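PDB 3TZL: tryptophan--tRNA ligase, which catalyses the ATP-dependent attachment of L-tryptophan to tRNA(Trp), releasing AMP and diphosphate. Local coordinates for residues Lys208-Lys211 with Lys212-Ser216; Ile267-Asn270 with Glu271-Ala275; Met89-Tyr92 with Trp93-Gln97. All coordinates share one frame; numbering follows the deposited sequence.

Contact 1 (Lys208-Lys211 with Lys212-Ser216)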
ATOM      1  N   LYS B 208     -29.887  22.590 -22.010  1.00 59.93           N
ATOM      2  CA  LYS B 208     -29.586  24.009 -21.858  1.00 64.35           C
ATOM      3  C   LYS B 208     -28.084  24.259 -21.947  1.00 57.53           C
ATOM      4  O   LYS B 208     -27.632  25.206 -22.591  1.00 56.53           O
ATOM      5  CB  LYS B 208     -30.119  24.535 -20.519  1.00 72.40           C
ATOM      6  CG  LYS B 208     -29.987  26.053 -20.350  1.00 79.30           C
ATOM      7  CD  LYS B 208     -30.245  26.505 -18.913  1.00 86.32           C
ATOM      8  CE  LYS B 208     -29.210  25.924 -17.953  1.00 90.88           C
ATOM      9  NZ  LYS B 208     -27.809  26.318 -18.302  1.00 93.25           N
ATOM     10  N   THR B 209     -27.314  23.404 -21.291  1.00 53.18           N
ATOM     11  CA  THR B 209     -25.863  23.529 -21.286  1.00 51.59           C
ATOM     12  C   THR B 209     -25.253  23.213 -22.656  1.00 49.41           C
ATOM     13  O   THR B 209     -24.284  23.846 -23.081  1.00 50.90           O
ATOM     14  CB  THR B 209     -25.253  22.629 -20.205  1.00 56.60           C
ATOM     15  OG1 THR B 209     -25.750  23.034 -18.923  1.00 61.81           O
ATOM     16  CG2 THR B 209     -23.753  22.732 -20.213  1.00 55.45           C
ATOM     17  N   LEU B 210     -25.834  22.241 -23.350  1.00 46.21           N
ATOM     18  CA  LEU B 210     -25.413  21.908 -24.711  1.00 44.70           C
ATOM     19  C   LEU B 210     -25.716  23.062 -25.683  1.00 48.31           C
ATOM     20  O   LEU B 210     -24.858  23.466 -26.477  1.00 50.17           O
ATOM     21  CB  LEU B 210     -26.090  20.608 -25.176  1.00 41.67           C
ATOM     22  CG  LEU B 210     -25.782  20.213 -26.622  1.00 49.10           C
ATOM     23  CD1 LEU B 210     -24.288  19.916 -26.782  1.00 48.59           C
ATOM     24  CD2 LEU B 210     -26.646  19.044 -27.104  1.00 44.30           C
ATOM     25  N   LYS B 211     -26.934  23.596 -25.608  1.00 50.55           N
ATOM     26  CA  LYS B 211     -27.324  24.759 -26.408  1.00 53.20           C
ATOM     27  C   LYS B 211     -26.331  25.906 -26.225  1.00 52.59           C
ATOM     28  O   LYS B 211     -25.915  26.548 -27.189  1.00 53.77           O
ATOM     29  CB  LYS B 211     -28.742  25.212 -26.040  1.00 59.79           C
ATOM     30  CG  LYS B 211     -29.353  26.237 -26.992  1.00 68.34           C
ATOM     31  CD  LYS B 211     -30.726  26.697 -26.509  1.00 76.65           C
ATOM     32  CE  LYS B 211     -31.356  27.724 -27.454  1.00 82.28           C
ATOM     33  NZ  LYS B 211     -32.434  28.512 -26.786  1.00 85.66           N
ATOM     34  N   LYS B 212     -25.939  26.137 -24.977  1.00 57.82           N
ATOM     35  CA  LYS B 212     -25.003  27.195 -24.616  1.00 57.81           C
ATOM     36  C   LYS B 212     -23.627  26.943 -25.236  1.00 53.08           C
ATOM     37  O   LYS B 212     -23.018  27.842 -25.815  1.00 54.39           O
ATOM     38  CB  LYS B 212     -24.898  27.267 -23.089  1.00 62.77           C
ATOM     39  CG  LYS B 212     -24.276  28.533 -22.524  1.00 66.97           C
ATOM     40  CD  LYS B 212     -24.186  28.449 -20.994  1.00 72.34           C
ATOM     41  CE  LYS B 212     -23.221  27.330 -20.546  1.00 76.71           C
ATOM     42  NZ  LYS B 212     -23.144  27.139 -19.056  1.00 75.77           N
ATOM     43  N   GLN B 213     -23.147  25.710 -25.124  1.00 50.36           N
ATOM     44  CA  GLN B 213     -21.836  25.355 -25.652  1.00 47.98           C
ATOM     45  C   GLN B 213     -21.812  25.445 -27.166  1.00 47.32           C
ATOM     46  O   GLN B 213     -20.872  25.980 -27.750  1.00 45.66           O
ATOM     47  CB  GLN B 213     -21.441  23.960 -25.185  1.00 44.73           C
ATOM     48  CG  GLN B 213     -21.186  23.937 -23.689  1.00 45.78           C
ATOM     49  CD  GLN B 213     -20.823  22.573 -23.147  1.00 47.56           C
ATOM     50  OE1 GLN B 213     -21.044  21.537 -23.790  1.00 43.09           O
ATOM     51  NE2 GLN B 213     -20.262  22.564 -21.944  1.00 47.76           N
ATOM     52  N   ILE B 214     -22.858  24.931 -27.802  1.00 46.90           N
ATOM     53  CA  ILE B 214     -22.929  24.943 -29.254  1.00 43.71           C
ATOM     54  C   ILE B 214     -23.060  26.369 -29.770  1.00 49.96           C
ATOM     55  O   ILE B 214     -22.478  26.720 -30.789  1.00 51.03           O
ATOM     56  CB  ILE B 214     -24.070  24.048 -29.755  1.00 38.15           C
ATOM     57  CG1 ILE B 214     -23.657  22.571 -29.652  1.00 34.59           C
ATOM     58  CG2 ILE B 214     -24.409  24.359 -31.178  1.00 38.44           C
ATOM     59  CD1 ILE B 214     -24.772  21.628 -29.952  1.00 38.75           C
ATOM     60  N   SER B 215     -23.803  27.198 -29.046  1.00 55.72           N
ATOM     61  CA  SER B 215     -23.997  28.592 -29.441  1.00 59.39           C
ATOM     62  C   SER B 215     -22.673  29.336 -29.505  1.00 57.50           C
ATOM     63  O   SER B 215     -22.508  30.258 -30.296  1.00 61.47           O
ATOM     64  CB  SER B 215     -24.928  29.300 -28.461  1.00 66.04           C
ATOM     65  OG  SER B 215     -26.102  29.746 -29.110  1.00 74.04           O
ATOM     66  N   SER B 216     -21.730  28.912 -28.671  1.00 52.13           N
ATOM     67  CA  SER B 216     -20.443  29.578 -28.540  1.00 48.44           C
ATOM     68  C   SER B 216     -19.487  29.226 -29.658  1.00 50.65           C
ATOM     69  O   SER B 216     -18.383  29.761 -29.709  1.00 56.20           O
ATOM     70  CB  SER B 216     -19.788  29.217 -27.204  1.00 52.00           C
ATOM     71  OG  SER B 216     -19.241  27.902 -27.233  1.00 50.28           O
TER

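Contact 2 (Ile267-Asn270 with Glu271-Ala275)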
ATOM      1  N   ILE B 267     -28.575  25.202 -34.658  1.00 49.63           N
ATOM      2  CA  ILE B 267     -29.826  24.584 -34.225  1.00 48.48           C
ATOM      3  C   ILE B 267     -29.854  23.114 -34.646  1.00 43.76           C
ATOM      4  O   ILE B 267     -30.189  22.222 -33.851  1.00 42.33           O
ATOM      5  CB  ILE B 267     -31.048  25.319 -34.813  1.00 47.25           C
ATOM      6  CG1 ILE B 267     -31.277  26.645 -34.073  1.00 48.08           C
ATOM      7  CG2 ILE B 267     -32.289  24.439 -34.725  1.00 46.43           C
ATOM      8  CD1 ILE B 267     -32.433  27.450 -34.596  1.00 45.91           C
ATOM      9  N   TYR B 268     -29.483  22.884 -35.904  1.00 37.34           N
ATOM     10  CA  TYR B 268     -29.319  21.546 -36.448  1.00 37.68           C
ATOM     11  C   TYR B 268     -28.298  20.730 -35.652  1.00 39.57           C
ATOM     12  O   TYR B 268     -28.556  19.584 -35.310  1.00 38.20           O
ATOM     13  CB  TYR B 268     -28.906  21.621 -37.924  1.00 44.46           C
ATOM     14  CG  TYR B 268     -28.662  20.272 -38.559  1.00 49.34           C
ATOM     15  CD1 TYR B 268     -29.665  19.315 -38.599  1.00 51.67           C
ATOM     16  CD2 TYR B 268     -27.431  19.955 -39.127  1.00 50.00           C
ATOM     17  CE1 TYR B 268     -29.448  18.070 -39.174  1.00 54.75           C
ATOM     18  CE2 TYR B 268     -27.209  18.717 -39.711  1.00 51.42           C
ATOM     19  CZ  TYR B 268     -28.224  17.779 -39.730  1.00 53.92           C
ATOM     20  OH  TYR B 268     -28.019  16.541 -40.301  1.00 56.92           O
ATOM     21  N   LEU B 269     -27.147  21.325 -35.342  1.00 41.65           N
ATOM     22  CA  LEU B 269     -26.111  20.615 -34.594  1.00 40.20           C
ATOM     23  C   LEU B 269     -26.636  20.136 -33.253  1.00 44.59           C
ATOM     24  O   LEU B 269     -26.372  19.001 -32.849  1.00 49.85           O
ATOM     25  CB  LEU B 269     -24.853  21.473 -34.410  1.00 41.91           C
ATOM     26  CG  LEU B 269     -23.688  20.762 -33.698  1.00 42.35           C
ATOM     27  CD1 LEU B 269     -23.398  19.414 -34.344  1.00 37.21           C
ATOM     28  CD2 LEU B 269     -22.430  21.618 -33.697  1.00 40.94           C
ATOM     29  N   ASN B 270     -27.387  20.994 -32.565  1.00 43.53           N
ATOM     30  CA  ASN B 270     -28.068  20.597 -31.328  1.00 42.76           C
ATOM     31  C   ASN B 270     -28.905  19.331 -31.486  1.00 43.24           C
ATOM     32  O   ASN B 270     -28.794  18.406 -30.678  1.00 48.22           O
ATOM     33  CB  ASN B 270     -28.959  21.722 -30.799  1.00 44.59           C
ATOM     34  CG  ASN B 270     -28.196  22.719 -29.978  1.00 47.26           C
ATOM     35  OD1 ASN B 270     -28.063  22.564 -28.766  1.00 52.31           O
ATOM     36  ND2 ASN B 270     -27.684  23.757 -30.628  1.00 47.60           N
ATOM     37  N   GLU B 271     -29.730  19.295 -32.527  1.00 45.26           N
ATOM     38  CA  GLU B 271     -30.545  18.119 -32.824  1.00 47.55           C
ATOM     39  C   GLU B 271     -29.703  16.863 -33.023  1.00 41.99           C
ATOM     40  O   GLU B 271     -30.053  15.798 -32.515  1.00 43.76           O
ATOM     41  CB  GLU B 271     -31.399  18.344 -34.071  1.00 51.96           C
ATOM     42  CG  GLU B 271     -32.385  19.482 -33.955  1.00 61.33           C
ATOM     43  CD  GLU B 271     -33.230  19.654 -35.218  1.00 70.02           C
ATOM     44  OE1 GLU B 271     -33.137  18.806 -36.138  1.00 69.22           O
ATOM     45  OE2 GLU B 271     -33.987  20.643 -35.288  1.00 75.56           O
ATOM     46  N   LEU B 272     -28.617  16.988 -33.782  1.00 38.90           N
ATOM     47  CA  LEU B 272     -27.696  15.871 -34.007  1.00 41.70           C
ATOM     48  C   LEU B 272     -27.103  15.344 -32.705  1.00 42.02           C
ATOM     49  O   LEU B 272     -27.133  14.142 -32.443  1.00 44.56           O
ATOM     50  CB  LEU B 272     -26.550  16.293 -34.925  1.00 43.31           C
ATOM     51  CG  LEU B 272     -26.869  16.304 -36.412  1.00 48.49           C
ATOM     52  CD1 LEU B 272     -25.629  16.698 -37.208  1.00 44.83           C
ATOM     53  CD2 LEU B 272     -27.396  14.927 -36.828  1.00 52.33           C
ATOM     54  N   VAL B 273     -26.551  16.246 -31.897  1.00 38.59           N
ATOM     55  CA  VAL B 273     -25.912  15.830 -30.656  1.00 38.05           C
ATOM     56  C   VAL B 273     -26.923  15.228 -29.670  1.00 42.53           C
ATOM     57  O   VAL B 273     -26.671  14.177 -29.086  1.00 40.48           O
ATOM     58  CB  VAL B 273     -25.092  16.973 -30.017  1.00 30.55           C
ATOM     59  CG1 VAL B 273     -24.519  16.552 -28.649  1.00 35.17           C
ATOM     60  CG2 VAL B 273     -23.959  17.402 -30.970  1.00 30.85           C
ATOM     61  N   ASN B 274     -28.075  15.874 -29.506  1.00 40.51           N
ATOM     62  CA  ASN B 274     -29.079  15.369 -28.582  1.00 42.83           C
ATOM     63  C   ASN B 274     -29.615  13.996 -28.953  1.00 42.63           C
ATOM     64  O   ASN B 274     -29.910  13.182 -28.075  1.00 42.20           O
ATOM     65  CB  ASN B 274     -30.237  16.363 -28.418  1.00 48.76           C
ATOM     66  CG  ASN B 274     -29.894  17.500 -27.467  1.00 51.54           C
ATOM     67  OD1 ASN B 274     -29.225  17.286 -26.455  1.00 46.85           O
ATOM     68  ND2 ASN B 274     -30.342  18.718 -27.794  1.00 55.17           N
ATOM     69  N   ALA B 275     -29.740  13.743 -30.251  1.00 38.66           N
ATOM     70  CA  ALA B 275     -30.305  12.485 -30.722  1.00 39.45           C
ATOM     71  C   ALA B 275     -29.266  11.378 -30.630  1.00 39.96           C
ATOM     72  O   ALA B 275     -29.586  10.252 -30.267  1.00 44.22           O
ATOM     73  CB  ALA B 275     -30.831  12.624 -32.159  1.00 36.97           C
TER
HETATM   74  O   HOH W   1     -29.221  21.381 -26.860  1.00 47.02           O

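Contact 3 (Met89-Tyr92 with Trp93-Gln97)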
HETATM    1  N   MSE B  89      -3.716  -3.931  -3.209  1.00 32.33           N
HETATM    2  CA  MSE B  89      -2.979  -3.241  -2.136  1.00 31.87           C
HETATM    3  C   MSE B  89      -1.873  -4.111  -1.558  1.00 31.68           C
HETATM    4  O   MSE B  89      -0.783  -3.638  -1.257  1.00 26.58           O
HETATM    5  CB  MSE B  89      -3.916  -2.861  -1.007  1.00 36.80           C
HETATM    6  CG  MSE B  89      -4.875  -1.781  -1.378  1.00 43.68           C
HETATM    7 SE   MSE B  89      -4.043  -0.047  -1.125  0.74 53.26          SE
HETATM    8  CE  MSE B  89      -2.747   0.157  -2.498  1.00 27.61           C
ATOM      9  N   GLU B  90      -2.178  -5.385  -1.382  1.00 33.97           N
ATOM     10  CA  GLU B  90      -1.205  -6.323  -0.875  1.00 31.51           C
ATOM     11  C   GLU B  90      -0.081  -6.481  -1.886  1.00 29.90           C
ATOM     12  O   GLU B  90       1.088  -6.451  -1.519  1.00 37.06           O
ATOM     13  CB  GLU B  90      -1.881  -7.658  -0.584  1.00 37.69           C
ATOM     14  CG  GLU B  90      -1.053  -8.570   0.304  1.00 40.00           C
ATOM     15  CD  GLU B  90      -1.909  -9.543   1.079  1.00 37.64           C
ATOM     16  OE1 GLU B  90      -1.745  -9.621   2.327  1.00 34.66           O
ATOM     17  OE2 GLU B  90      -2.736 -10.232   0.443  1.00 39.53           O
ATOM     18  N   LEU B  91      -0.428  -6.613  -3.172  1.00 30.95           N
ATOM     19  CA  LEU B  91       0.591  -6.756  -4.216  1.00 28.46           C
ATOM     20  C   LEU B  91       1.502  -5.531  -4.309  1.00 27.40           C
ATOM     21  O   LEU B  91       2.704  -5.653  -4.488  1.00 29.99           O
ATOM     22  CB  LEU B  91      -0.027  -7.068  -5.585  1.00 28.10           C
ATOM     23  CG  LEU B  91       0.999  -7.321  -6.693  1.00 23.65           C
ATOM     24  CD1 LEU B  91       1.913  -8.479  -6.294  1.00 24.12           C
ATOM     25  CD2 LEU B  91       0.353  -7.593  -8.093  1.00 27.66           C
ATOM     26  N   TYR B  92       0.901  -4.356  -4.199  1.00 28.42           N
ATOM     27  CA  TYR B  92       1.620  -3.088  -4.179  1.00 25.98           C
ATOM     28  C   TYR B  92       2.734  -3.068  -3.120  1.00 26.98           C
ATOM     29  O   TYR B  92       3.874  -2.709  -3.424  1.00 27.21           O
ATOM     30  CB  TYR B  92       0.594  -1.969  -3.975  1.00 30.17           C
ATOM     31  CG  TYR B  92       1.080  -0.646  -3.434  1.00 31.29           C
ATOM     32  CD1 TYR B  92       1.999   0.129  -4.129  1.00 27.44           C
ATOM     33  CD2 TYR B  92       0.546  -0.132  -2.260  1.00 30.84           C
ATOM     34  CE1 TYR B  92       2.410   1.356  -3.638  1.00 27.99           C
ATOM     35  CE2 TYR B  92       0.935   1.094  -1.777  1.00 31.74           C
ATOM     36  CZ  TYR B  92       1.876   1.836  -2.466  1.00 31.84           C
ATOM     37  OH  TYR B  92       2.280   3.064  -1.963  1.00 31.99           O
ATOM     38  N   TRP B  93       2.424  -3.489  -1.896  1.00 28.65           N
ATOM     39  CA  TRP B  93       3.448  -3.582  -0.849  1.00 28.80           C
ATOM     40  C   TRP B  93       4.539  -4.605  -1.197  1.00 32.49           C
ATOM     41  O   TRP B  93       5.727  -4.360  -0.992  1.00 32.60           O
ATOM     42  CB  TRP B  93       2.814  -3.958   0.485  1.00 31.94           C
ATOM     43  CG  TRP B  93       3.813  -4.298   1.556  1.00 34.42           C
ATOM     44  CD1 TRP B  93       4.043  -5.532   2.101  1.00 35.13           C
ATOM     45  CD2 TRP B  93       4.711  -3.393   2.218  1.00 35.05           C
ATOM     46  NE1 TRP B  93       5.031  -5.458   3.051  1.00 30.82           N
ATOM     47  CE2 TRP B  93       5.452  -4.155   3.156  1.00 30.72           C
ATOM     48  CE3 TRP B  93       4.963  -2.014   2.110  1.00 29.25           C
ATOM     49  CZ2 TRP B  93       6.434  -3.585   3.984  1.00 27.80           C
ATOM     50  CZ3 TRP B  93       5.949  -1.444   2.936  1.00 30.64           C
ATOM     51  CH2 TRP B  93       6.668  -2.234   3.861  1.00 30.08           C
ATOM     52  N   ILE B  94       4.139  -5.762  -1.711  1.00 28.60           N
ATOM     53  CA  ILE B  94       5.128  -6.741  -2.140  1.00 27.66           C
ATOM     54  C   ILE B  94       6.054  -6.209  -3.242  1.00 32.64           C
ATOM     55  O   ILE B  94       7.278  -6.332  -3.141  1.00 33.50           O
ATOM     56  CB  ILE B  94       4.457  -8.057  -2.541  1.00 30.80           C
ATOM     57  CG1 ILE B  94       3.939  -8.751  -1.288  1.00 35.07           C
ATOM     58  CG2 ILE B  94       5.413  -8.973  -3.278  1.00 32.78           C
ATOM     59  CD1 ILE B  94       2.782  -9.667  -1.558  1.00 36.34           C
ATOM     60  N   LEU B  95       5.482  -5.588  -4.270  1.00 34.63           N
ATOM     61  CA  LEU B  95       6.278  -5.022  -5.364  1.00 31.59           C
ATOM     62  C   LEU B  95       7.240  -3.934  -4.890  1.00 27.97           C
ATOM     63  O   LEU B  95       8.282  -3.717  -5.503  1.00 30.65           O
ATOM     64  CB  LEU B  95       5.370  -4.460  -6.466  1.00 28.03           C
ATOM     65  CG  LEU B  95       4.461  -5.467  -7.190  1.00 28.86           C
ATOM     66  CD1 LEU B  95       3.779  -4.816  -8.389  1.00 25.28           C
ATOM     67  CD2 LEU B  95       5.251  -6.724  -7.640  1.00 28.12           C
ATOM     68  N   SER B  96       6.898  -3.247  -3.809  1.00 26.25           N
ATOM     69  CA  SER B  96       7.756  -2.176  -3.313  1.00 29.97           C
ATOM     70  C   SER B  96       9.114  -2.720  -2.903  1.00 29.96           C
ATOM     71  O   SER B  96      10.113  -2.013  -2.963  1.00 31.73           O
ATOM     72  CB  SER B  96       7.110  -1.451  -2.144  1.00 30.14           C
ATOM     73  OG  SER B  96       6.038  -0.647  -2.597  1.00 35.42           O
ATOM     74  N   GLN B  97       9.146  -3.980  -2.489  1.00 28.26           N
ATOM     75  CA  GLN B  97      10.382  -4.603  -2.047  1.00 27.97           C
ATOM     76  C   GLN B  97      11.300  -4.863  -3.222  1.00 32.98           C
ATOM     77  O   GLN B  97      12.498  -5.058  -3.047  1.00 36.31           O
ATOM     78  CB  GLN B  97      10.085  -5.904  -1.290  1.00 27.40           C
ATOM     79  CG  GLN B  97       8.897  -5.798  -0.308  1.00 25.66           C
ATOM     80  CD  GLN B  97       8.971  -4.579   0.603  1.00 30.74           C
ATOM     81  OE1 GLN B  97      10.056  -4.103   0.955  1.00 32.24           O
ATOM     82  NE2 GLN B  97       7.812  -4.058   0.974  1.00 28.37           N
TER

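Contact 1 (Lys208-Lys211 with Lys212-Ser216)
Leu210 and Ile214 stand one turn apart on the buried side of helix 207-215, a short amphipathic helix that follows the KMSKS region of this class I synthetase. The CG of Leu210 is anti to its N (chi1 177°), which carries the isobutyl group along the helix; Ile214 instead sends CG1 back beside its own N (chi1 -76°), and the two branches meet with Leu210 CD1 3.6 Å from Ile214 CD1. Beneath them Ile214 N donates to Leu210 O at 2.8 Å, a nearly straight bond. Both side chains also rest on Asn270 of helix 262-276.

A second pair lies on the neighbouring strip. Thr209 and Gln213 run side by side in the same direction, Thr209 CG2 being 3.9 Å from Gln213 NE2, while Gln213 CG passes 3.2 Å from Thr209 O. Their polar ends are engaged elsewhere: Thr209 OG1 bonds to Ser206 and Gln213 NE2 to Asp202.

Just past the last helical residue, Ser216 OG donates to Gln213 O at 2.6 Å; the backbone N of Ser216 shares that acceptor. On the exposed side Lys208 NZ and Lys212 NZ approach to 4.8 Å. Like charges so close should repel mildly, a cost that solvent would be expected to screen, whereas on the buried side the contact is apolar, and at the end of the helix one carbonyl, Gln213 O, meets two donors.

Contact 2 (Ile267-Asn270 with Glu271-Ala275)
Between Ile267 and Asn274 the backbone is regular alpha-helix: Glu271 N donates to Ile267 O at 3.2 Å, and the next three residues repeat the i to i+4 bond, ending with Asn274 N to Asn270 O at 2.9 Å. One turn along from Tyr268, Leu272 lies against the phenol. Leu272 CG sits over one face of the ring, 4.2 Å from its centroid and displaced toward the rim, in a CH-pi contact, while Leu272 CD1 comes to 3.6 Å from Tyr268 CE2. The tyrosine CG, anti to the backbone N (chi1 178°), carries the ring forward to this partner, and Arg254 adds a cation-pi contact.

All this belongs to helix 262-276, one member of the helical region beyond the KMSKS motif. Its buried strip is formed by Leu269 and Val273, whose CD1 and CG2 respectively are 4.0 Å apart; Leu269 also packs on helix 234-239 and Val273 on Leu210.

A third strip is polar. A single water donates to Asn270 OD1 at 2.5 Å and accepts from Asn274 ND2 at 3.0 Å, bridging the two amides. Each amide has a further tie, Asn270 ND2 to Lys266 O and Asn274 OD1 to Arg281.

Contact 3 (Met89-Tyr92 with Trp93-Gln97)
Different first torsions bring Leu91 and Leu95 together: CG of Leu91 is anti to its backbone N (chi1 -176°) and leans along the helix, whereas CG of Leu95 is beside its own N (chi1 -63°) and leans back over the preceding turn. The two CG atoms, of Leu91 and Leu95, stop 4.0 Å apart, and Leu95 CG also lies 3.2 Å from Leu91 O. That carbonyl accepts Leu95 N at 2.8 Å. The leucines face inward, toward Phe171.

On other sides of helix 87-96 the second subunit joins the protein's own chain as a neighbour. Ser96 N donates to Tyr92 O at 3.1 Å, and Ser96 OG stands equally near that carbonyl. Gln97 is bent at both of its first two torsions, so that its amide doubles back: NE2 donates to Trp93 O at 2.9 Å and stands over the centre of one indole face, 3.1 Å above the plane. From the second subunit, His122 ND1 is the main partner of Ser96 OG, and Tyr44 meets the indole of Trp93 with planes at about 70°. Glu90, whose CG is 4.4 Å from Ile94 CD1, divides its carboxylate between chains: OE2 bonds to Tyr317 of its own chain, while OE1 takes a hydrogen bond from Tyr44 and a salt bridge from Lys86, both of the second subunit.

The leucines thus pack within their own chain, while Glu90, Trp93 and Ser96 also reach the second subunit. Removed from solvent, the carboxylate of Glu90 is compensated by that intersubunit salt bridge and by two hydroxyls, which probably favours its charged form.

How the contacts relate
Contacts 1 and 2 belong to two helices that pack on each other in the helical region after the KMSKS motif, while contact 3 lies about 47 to 49 Å from them, centre to centre, on the opposite side of the chain's centre. The first two touch directly: Leu210 CD2 is 3.6 Å from Val273 CG1, and Lys211 CA is 3.3 Å from Asn270 OD1. Each is partly buried, with an apolar strip turned inward and charged or water-bridged residues on other sides. Contact 3 is wholly buried, between helices of its own chain and the second subunit, and its polar groups find protein partners, several of them in the other chain.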